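Local coordinates for hemolysin-related protein (Vibrio cholerae serotype O1, PDB 6MLT) that probably helps Vibrio cholerae biofilms adhere to surfaces as a secreted, metal-binding and carbohydrate-binding protein of the extracellular matrix, at residues A[36-41]-A[100-105]. Residues are numbered along the deposited sequence; the frame is centred on the assembly and turned at random.
Sequences IVVQLN and PAAADL. With NA (sodium ion), chain D; CA (calcium ion), chain C.
Val38 and Ile36 meet the methyl of Ala102 through their branches, a small apolar contact between strands that share no hydrogen bond. Val38 straddles that methyl with both of its own: CG1 lies 4.0 Å from Ala102 CB and CG2 4.2 Å away. Ile36 sends CG2 to within 4.4 Å of Ala102 CB, while its other branch serves a different neighbour. With CG1 anti to the carbonyl carbon (chi1 -64°), that arm reaches the backbone of Pro100, where Ile36 CG1 comes 3.4 Å from Pro100 O. Strands 36-38 and 101-103 are probably the inner strands of neighbouring blades of a beta-propeller, consistent with the FG-GAP-like repeat and the run of four-stranded antiparallel sheets, so the example illustrates how neighbouring blades meet where branched side chains of one strand fit against an alanine of the next; Ile58 of the neighbouring strand 56-63 extends the layer, touching both Val38 and Pro100. Beyond each strand the chain turns to a metal. Asn41 OD1 binds calcium at 2.3 Å, alongside Asp43, Val54 and Asp56, and Asp104 OD1 binds sodium at 2.4 Å. Water 1, itself a calcium ligand, donates to Gln39 OE1 at 2.8 Å, linking that side chain to the ion.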
loop_
_atom_site.group_PDB
_atom_site.type_symbol
_atom_site.label_atom_id
_atom_site.label_comp_id
_atom_site.label_asym_id
_atom_site.label_seq_id
_atom_site.Cartn_x
_atom_site.Cartn_y
_atom_site.Cartn_z
ATOM N N ILE A 36 -0.580 11.590 14.093
ATOM C CA ILE A 36 0.045 10.276 14.197
ATOM C C ILE A 36 -0.668 9.508 15.297
ATOM O O ILE A 36 -1.064 10.101 16.304
ATOM C CB ILE A 36 1.551 10.416 14.518
ATOM C CG1 ILE A 36 2.292 11.108 13.367
ATOM C CG2 ILE A 36 2.174 9.086 14.868
ATOM C CD1 ILE A 36 2.128 10.458 12.048
ATOM N N VAL A 37 -0.807 8.192 15.123
ATOM C CA VAL A 37 -1.596 7.359 16.029
ATOM C C VAL A 37 -0.759 6.165 16.467
ATOM O O VAL A 37 -0.403 5.316 15.642
ATOM C CB VAL A 37 -2.904 6.878 15.380
ATOM C CG1 VAL A 37 -3.679 5.960 16.334
ATOM C CG2 VAL A 37 -3.763 8.065 14.978
ATOM N N VAL A 38 -0.473 6.089 17.768
ATOM C CA VAL A 38 0.312 5.012 18.362
ATOM C C VAL A 38 -0.084 4.882 19.831
ATOM O O VAL A 38 -0.640 5.808 20.429
ATOM C CB VAL A 38 1.833 5.269 18.254
ATOM C CG1 VAL A 38 2.322 5.091 16.817
ATOM C CG2 VAL A 38 2.178 6.668 18.779
ATOM N N GLN A 39 0.238 3.728 20.425
ATOM C CA GLN A 39 -0.033 3.479 21.843
ATOM C C GLN A 39 1.030 4.136 22.724
ATOM O O GLN A 39 2.229 3.912 22.531
ATOM C CB GLN A 39 -0.053 1.976 22.126
ATOM C CG GLN A 39 -1.036 1.160 21.308
ATOM C CD GLN A 39 -2.444 1.176 21.873
ATOM O OE1 GLN A 39 -2.701 1.733 22.942
ATOM N NE2 GLN A 39 -3.367 0.554 21.154
ATOM N N LEU A 40 0.598 4.908 23.728
ATOM C CA LEU A 40 1.543 5.622 24.580
ATOM C C LEU A 40 1.344 5.438 26.078
ATOM O O LEU A 40 2.212 5.875 26.844
ATOM C CB LEU A 40 1.504 7.125 24.274
ATOM C CG LEU A 40 1.948 7.529 22.865
ATOM C CD1 LEU A 40 1.707 9.020 22.646
ATOM C CD2 LEU A 40 3.408 7.185 22.618
ATOM N N ASN A 41 0.257 4.815 26.532
ATOM C CA ASN A 41 0.075 4.632 27.968
ATOM C C ASN A 41 -0.679 3.338 28.239
ATOM O O ASN A 41 -1.227 2.701 27.337
ATOM C CB ASN A 41 -0.646 5.829 28.604
ATOM C CG ASN A 41 -2.123 5.877 28.269
ATOM O OD1 ASN A 41 -2.511 5.861 27.107
ATOM N ND2 ASN A 41 -2.962 5.924 29.303
ATOM N N PRO A 100 5.721 14.137 12.929
ATOM C CA PRO A 100 6.803 13.239 13.353
ATOM C C PRO A 100 6.499 11.804 12.960
ATOM O O PRO A 100 5.478 11.538 12.320
ATOM C CB PRO A 100 6.848 13.420 14.877
ATOM C CG PRO A 100 5.535 13.953 15.254
ATOM C CD PRO A 100 4.978 14.694 14.071
ATOM N N ALA A 101 7.393 10.882 13.304
ATOM C CA ALA A 101 7.212 9.462 13.034
ATOM C C ALA A 101 7.471 8.691 14.318
ATOM O O ALA A 101 8.285 9.105 15.146
ATOM C CB ALA A 101 8.155 8.963 11.942
ATOM N N ALA A 102 6.794 7.557 14.480
ATOM C CA ALA A 102 6.890 6.819 15.728
ATOM C C ALA A 102 6.919 5.324 15.470
ATOM O O ALA A 102 6.303 4.821 14.529
ATOM C CB ALA A 102 5.724 7.159 16.666
ATOM N N ALA A 103 7.631 4.616 16.339
ATOM C CA ALA A 103 7.708 3.164 16.298
ATOM C C ALA A 103 8.516 2.710 17.499
ATOM O O ALA A 103 9.224 3.504 18.124
ATOM C CB ALA A 103 8.359 2.654 15.005
ATOM N N ASP A 104 8.402 1.421 17.814
ATOM C CA ASP A 104 9.261 0.795 18.816
ATOM C C ASP A 104 10.584 0.477 18.132
ATOM O O ASP A 104 10.722 -0.548 17.462
ATOM C CB ASP A 104 8.605 -0.453 19.393
ATOM C CG ASP A 104 9.445 -1.119 20.479
ATOM O OD1 ASP A 104 10.565 -0.643 20.778
ATOM O OD2 ASP A 104 8.969 -2.126 21.042
ATOM N N LEU A 105 11.556 1.372 18.290
ATOM C CA LEU A 105 12.782 1.295 17.507
ATOM C C LEU A 105 13.805 0.342 18.112
ATOM O O LEU A 105 14.601 -0.249 17.374
ATOM C CB LEU A 105 13.390 2.690 17.368
ATOM C CG LEU A 105 12.542 3.713 16.603
ATOM C CD1 LEU A 105 13.179 5.096 16.672
ATOM C CD2 LEU A 105 12.361 3.286 15.169
HETATM NA NA NA D . 11.094 1.175 22.239
HETATM CA CA CA C . -3.731 5.285 25.285
HETATM O O HOH W 1 -2.028 3.434 25.032
HETATM O O HOH W 2 -5.537 6.436 26.245
#